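Local coordinates for protein PbICP-C (Plasmodium berghei, PDB 3PNR) that probably inhibits papain-like cysteine proteases, as expected of the C-terminal domain of a Plasmodium inhibitor of the falstatin family, at residues Ser37-Val51 and Thr174-Gln187. Sequence-based numbering, arbitrary orientation.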
loop_
_atom_site.group_PDB
_atom_site.type_symbol
_atom_site.label_atom_id
_atom_site.label_comp_id
_atom_site.label_asym_id
_atom_site.label_seq_id
_atom_site.Cartn_x
_atom_site.Cartn_y
_atom_site.Cartn_z
ATOM N N SER B 37 -10.198 11.851 -6.772
ATOM C CA SER B 37 -10.781 11.130 -7.897
ATOM C C SER B 37 -9.754 10.178 -8.523
ATOM O O SER B 37 -8.562 10.254 -8.220
ATOM C CB SER B 37 -11.297 12.128 -8.936
ATOM O OG SER B 37 -11.440 11.511 -10.204
ATOM N N ASN B 38 -10.210 9.279 -9.390
ATOM C CA ASN B 38 -9.285 8.383 -10.083
ATOM C C ASN B 38 -8.754 8.939 -11.409
ATOM O O ASN B 38 -7.765 8.449 -11.950
ATOM C CB ASN B 38 -9.887 6.988 -10.261
ATOM C CG ASN B 38 -9.648 6.098 -9.050
ATOM O OD1 ASN B 38 -8.930 5.097 -9.133
ATOM N ND2 ASN B 38 -10.232 6.473 -7.910
ATOM N N GLN B 39 -9.409 9.971 -11.925
ATOM C CA GLN B 39 -8.903 10.647 -13.105
ATOM C C GLN B 39 -8.054 11.840 -12.686
ATOM O O GLN B 39 -8.338 12.510 -11.690
ATOM C CB GLN B 39 -10.050 11.107 -13.999
ATOM C CG GLN B 39 -11.021 10.004 -14.372
ATOM C CD GLN B 39 -12.354 10.548 -14.845
ATOM O OE1 GLN B 39 -12.427 11.652 -15.389
ATOM N NE2 GLN B 39 -13.420 9.777 -14.639
ATOM N N THR B 40 -6.998 12.081 -13.448
ATOM C CA THR B 40 -6.141 13.234 -13.250
ATOM C C THR B 40 -6.952 14.518 -13.322
ATOM O O THR B 40 -7.713 14.726 -14.269
ATOM C CB THR B 40 -5.059 13.276 -14.333
ATOM O OG1 THR B 40 -4.248 12.096 -14.237
ATOM C CG2 THR B 40 -4.192 14.515 -14.178
ATOM N N ASN B 41 -6.791 15.379 -12.323
ATOM C CA ASN B 41 -7.562 16.617 -12.274
ATOM C C ASN B 41 -6.901 17.771 -11.527
ATOM O O ASN B 41 -5.877 17.610 -10.863
ATOM C CB ASN B 41 -8.948 16.362 -11.688
ATOM C CG ASN B 41 -8.896 15.941 -10.244
ATOM O OD1 ASN B 41 -9.040 16.764 -9.345
ATOM N ND2 ASN B 41 -8.682 14.652 -10.008
ATOM N N GLN B 42 -7.533 18.933 -11.637
ATOM C CA GLN B 42 -7.027 20.174 -11.078
ATOM C C GLN B 42 -8.148 20.810 -10.261
ATOM O O GLN B 42 -9.327 20.555 -10.510
ATOM C CB GLN B 42 -6.632 21.097 -12.227
ATOM C CG GLN B 42 -5.704 22.226 -11.867
ATOM C CD GLN B 42 -5.096 22.877 -13.104
ATOM O OE1 GLN B 42 -4.891 22.222 -14.132
ATOM N NE2 GLN B 42 -4.803 24.172 -13.006
ATOM N N GLU B 43 -7.788 21.625 -9.276
ATOM C CA GLU B 43 -8.782 22.323 -8.469
ATOM C C GLU B 43 -8.163 23.569 -7.859
ATOM O O GLU B 43 -7.394 23.482 -6.904
ATOM C CB GLU B 43 -9.340 21.409 -7.368
ATOM C CG GLU B 43 -10.424 22.045 -6.488
ATOM C CD GLU B 43 -10.896 21.126 -5.361
ATOM O OE1 GLU B 43 -10.364 20.003 -5.246
ATOM O OE2 GLU B 43 -11.797 21.519 -4.585
ATOM N N THR B 44 -8.481 24.731 -8.418
ATOM C CA THR B 44 -8.031 25.977 -7.813
ATOM C C THR B 44 -9.015 26.413 -6.740
ATOM O O THR B 44 -10.214 26.141 -6.823
ATOM C CB THR B 44 -7.844 27.110 -8.833
ATOM O OG1 THR B 44 -6.961 26.680 -9.873
ATOM C CG2 THR B 44 -7.237 28.328 -8.147
ATOM N N ILE B 45 -8.496 27.079 -5.719
ATOM C CA ILE B 45 -9.317 27.517 -4.606
ATOM C C ILE B 45 -8.696 28.748 -3.959
ATOM O O ILE B 45 -7.582 28.700 -3.431
ATOM C CB ILE B 45 -9.518 26.390 -3.577
ATOM C CG1 ILE B 45 -10.111 26.948 -2.284
ATOM C CG2 ILE B 45 -8.206 25.683 -3.300
ATOM C CD1 ILE B 45 -10.428 25.883 -1.253
ATOM N N THR B 46 -9.430 29.855 -4.017
ATOM C CA THR B 46 -8.938 31.147 -3.553
ATOM C C THR B 46 -9.075 31.328 -2.041
ATOM O O THR B 46 -10.019 30.835 -1.421
ATOM C CB THR B 46 -9.655 32.301 -4.283
ATOM O OG1 THR B 46 -11.049 32.294 -3.949
ATOM C CG2 THR B 46 -9.497 32.147 -5.794
ATOM N N GLN B 47 -8.113 32.035 -1.459
ATOM C CA GLN B 47 -8.117 32.316 -0.029
ATOM C C GLN B 47 -7.539 33.691 0.285
ATOM O O GLN B 47 -6.393 33.991 -0.061
ATOM C CB GLN B 47 -7.347 31.236 0.727
ATOM C CG GLN B 47 -8.157 29.981 0.967
ATOM C CD GLN B 47 -9.376 30.248 1.820
ATOM O OE1 GLN B 47 -9.315 31.008 2.789
ATOM N NE2 GLN B 47 -10.495 29.629 1.464
ATOM N N SER B 48 -8.343 34.520 0.944
ATOM C CA SER B 48 -7.915 35.850 1.369
ATOM C C SER B 48 -7.253 35.787 2.742
ATOM O O SER B 48 -7.740 35.105 3.642
ATOM C CB SER B 48 -9.111 36.804 1.399
ATOM O OG SER B 48 -10.229 36.204 2.035
ATOM N N LEU B 49 -6.143 36.501 2.901
ATOM C CA LEU B 49 -5.398 36.457 4.155
ATOM C C LEU B 49 -4.758 37.777 4.567
ATOM O O LEU B 49 -4.131 38.464 3.762
ATOM C CB LEU B 49 -4.319 35.376 4.102
ATOM C CG LEU B 49 -4.758 33.973 4.507
ATOM C CD1 LEU B 49 -3.570 33.211 5.061
ATOM C CD2 LEU B 49 -5.877 34.044 5.539
ATOM N N SER B 50 -4.911 38.109 5.843
ATOM C CA SER B 50 -4.223 39.243 6.430
ATOM C C SER B 50 -2.777 38.838 6.659
ATOM O O SER B 50 -2.511 37.719 7.092
ATOM C CB SER B 50 -4.867 39.602 7.769
ATOM O OG SER B 50 -6.262 39.348 7.751
ATOM N N VAL B 51 -1.844 39.740 6.366
ATOM C CA VAL B 51 -0.425 39.461 6.578
ATOM C C VAL B 51 -0.188 38.899 7.981
ATOM O O VAL B 51 -0.933 39.205 8.913
ATOM C CB VAL B 51 0.449 40.719 6.379
ATOM C CG1 VAL B 51 1.892 40.426 6.757
ATOM C CG2 VAL B 51 0.358 41.212 4.942
ATOM N N THR B 174 1.465 10.332 -13.994
ATOM C CA THR B 174 0.316 10.627 -14.848
ATOM C C THR B 174 -0.924 9.851 -14.406
ATOM O O THR B 174 -2.046 10.206 -14.755
ATOM C CB THR B 174 0.625 10.325 -16.319
ATOM O OG1 THR B 174 1.285 9.058 -16.413
ATOM C CG2 THR B 174 1.539 11.400 -16.898
ATOM N N SER B 175 -0.710 8.803 -13.620
ATOM C CA SER B 175 -1.799 7.958 -13.158
ATOM C C SER B 175 -2.605 8.617 -12.051
ATOM O O SER B 175 -2.334 8.407 -10.872
ATOM C CB SER B 175 -1.262 6.608 -12.665
ATOM O OG SER B 175 -0.413 5.995 -13.629
ATOM N N GLY B 176 -3.592 9.419 -12.435
ATOM C CA GLY B 176 -4.591 9.921 -11.505
ATOM C C GLY B 176 -4.102 10.943 -10.503
ATOM O O GLY B 176 -4.483 10.903 -9.329
ATOM N N ALA B 177 -3.271 11.872 -10.966
ATOM C CA ALA B 177 -2.780 12.954 -10.118
ATOM C C ALA B 177 -3.862 13.996 -9.826
ATOM O O ALA B 177 -4.450 14.565 -10.747
ATOM C CB ALA B 177 -1.549 13.616 -10.747
ATOM N N ASN B 178 -4.128 14.221 -8.538
ATOM C CA ASN B 178 -5.068 15.247 -8.094
ATOM C C ASN B 178 -4.304 16.484 -7.622
ATOM O O ASN B 178 -3.638 16.458 -6.581
ATOM C CB ASN B 178 -5.948 14.738 -6.946
ATOM C CG ASN B 178 -6.971 13.706 -7.392
ATOM O OD1 ASN B 178 -8.176 13.939 -7.308
ATOM N ND2 ASN B 178 -6.496 12.553 -7.854
ATOM N N THR B 179 -4.416 17.574 -8.377
ATOM C CA THR B 179 -3.633 18.766 -8.097
ATOM C C THR B 179 -4.483 19.860 -7.469
ATOM O O THR B 179 -5.591 20.137 -7.933
ATOM C CB THR B 179 -2.977 19.272 -9.374
ATOM O OG1 THR B 179 -2.298 18.176 -10.011
ATOM C CG2 THR B 179 -1.992 20.389 -9.072
ATOM N N LYS B 180 -3.969 20.457 -6.396
ATOM C CA LYS B 180 -4.648 21.562 -5.725
ATOM C C LYS B 180 -3.833 22.851 -5.795
ATOM O O LYS B 180 -2.765 22.952 -5.189
ATOM C CB LYS B 180 -4.935 21.237 -4.260
ATOM C CG LYS B 180 -5.672 19.926 -4.016
ATOM C CD LYS B 180 -6.964 19.800 -4.812
ATOM C CE LYS B 180 -7.831 18.675 -4.249
ATOM N NZ LYS B 180 -8.559 17.935 -5.321
ATOM N N ILE B 181 -4.344 23.826 -6.543
ATOM C CA ILE B 181 -3.790 25.176 -6.540
ATOM C C ILE B 181 -4.538 26.061 -5.550
ATOM O O ILE B 181 -5.749 26.238 -5.653
ATOM C CB ILE B 181 -3.916 25.831 -7.909
ATOM C CG1 ILE B 181 -3.347 24.911 -8.991
ATOM C CG2 ILE B 181 -3.245 27.210 -7.895
ATOM C CD1 ILE B 181 -4.070 25.012 -10.310
ATOM N N ILE B 182 -3.814 26.608 -4.584
ATOM C CA ILE B 182 -4.382 27.598 -3.683
ATOM C C ILE B 182 -3.994 28.973 -4.192
ATOM O O ILE B 182 -2.805 29.275 -4.339
ATOM C CB ILE B 182 -3.847 27.452 -2.253
ATOM C CG1 ILE B 182 -3.849 25.984 -1.835
ATOM C CG2 ILE B 182 -4.665 28.302 -1.296
ATOM C CD1 ILE B 182 -5.106 25.262 -2.228
ATOM N N TYR B 183 -4.997 29.797 -4.481
ATOM C CA TYR B 183 -4.753 31.175 -4.880
ATOM C C TYR B 183 -4.918 32.099 -3.676
ATOM O O TYR B 183 -6.028 32.507 -3.338
ATOM C CB TYR B 183 -5.679 31.594 -6.016
ATOM C CG TYR B 183 -5.361 32.969 -6.537
ATOM C CD1 TYR B 183 -4.129 33.241 -7.120
ATOM C CD2 TYR B 183 -6.283 34.001 -6.436
ATOM C CE1 TYR B 183 -3.825 34.501 -7.594
ATOM C CE2 TYR B 183 -5.991 35.266 -6.908
ATOM C CZ TYR B 183 -4.762 35.512 -7.487
ATOM O OH TYR B 183 -4.469 36.774 -7.959
ATOM N N VAL B 184 -3.798 32.411 -3.033
ATOM C CA VAL B 184 -3.796 33.174 -1.791
ATOM C C VAL B 184 -3.461 34.649 -2.017
ATOM O O VAL B 184 -2.523 34.988 -2.744
ATOM C CB VAL B 184 -2.790 32.582 -0.785
ATOM C CG1 VAL B 184 -2.650 33.489 0.432
ATOM C CG2 VAL B 184 -3.212 31.180 -0.375
ATOM N N THR B 185 -4.241 35.525 -1.390
ATOM C CA THR B 185 -3.982 36.960 -1.448
ATOM C C THR B 185 -3.546 37.466 -0.076
ATOM O O THR B 185 -4.313 37.407 0.886
ATOM C CB THR B 185 -5.229 37.745 -1.904
ATOM O OG1 THR B 185 -6.200 37.753 -0.851
ATOM C CG2 THR B 185 -5.842 37.112 -3.154
ATOM N N VAL B 186 -2.308 37.941 0.015
ATOM C CA VAL B 186 -1.812 38.547 1.248
ATOM C C VAL B 186 -2.099 40.050 1.264
ATOM O O VAL B 186 -1.574 40.804 0.445
ATOM C CB VAL B 186 -0.299 38.317 1.435
ATOM C CG1 VAL B 186 0.196 39.029 2.688
ATOM C CG2 VAL B 186 0.007 36.831 1.504
ATOM N N GLN B 187 -2.942 40.477 2.197
ATOM C CA GLN B 187 -3.315 41.881 2.302
ATOM C C GLN B 187 -3.068 42.402 3.715
ATOM O O GLN B 187 -3.389 41.734 4.699
ATOM C CB GLN B 187 -4.784 42.063 1.931
ATOM C CG GLN B 187 -5.743 41.727 3.061
ATOM C CD GLN B 187 -7.064 41.182 2.562
ATOM O OE1 GLN B 187 -7.118 40.508 1.532
ATOM N NE2 GLN B 187 -8.139 41.461 3.296
ATOM O OXT GLN B 187 -2.543 43.500 3.899
#
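Asn41 and Asn178 meet with their amide planes 86° apart, and the acceptor between them is gripped twice. Asn41 ND2 gives a hydrogen to Asn178 OD1 at 2.8 Å from well above the carbonyl plane, while the backbone N of Ser37 reaches the same oxygen from the opposite face. The other branch of Asn178 serves the same loop: its ND2 donates almost in its own amide plane to Ser37 O at 3.1 Å, and with the bond from Ser37 N this fixes the amide's rotation. Gln39 O takes the other N-H of Asn41 ND2 almost head-on, which uses both hydrogens of that amide. At this end of the strand pair Asn38 hydrogen-bonds to the chain of another protein and Asn178 packs on it, consistent with a place in the inhibitor's binding surface. On the same face of the sheet Glu43 stretches out, CG anti to the backbone N (chi1 -178°), and the bent chain of Lys180 crosses it, bringing Lys180 NZ to 2.7 Å from Glu43 OE1 in a salt bridge. These pairs ride on parallel strands 41-49 and 178-186, the first an outer strand of a mixed sheet in an all-beta, immunoglobulin-like fold, the second flanked on its far side by strand 159-168. Farther along, Ile45 and Ile182 run alongside each other in the same direction; Ile45 also packs on Leu31 and Leu33 of the other sheet. The opposite face carries Thr44 set slantwise to Ile181, its OG1 against CD1, then Thr46, whose CG2 stands 3.8 Å from CD2 at the edge of the Tyr183 ring.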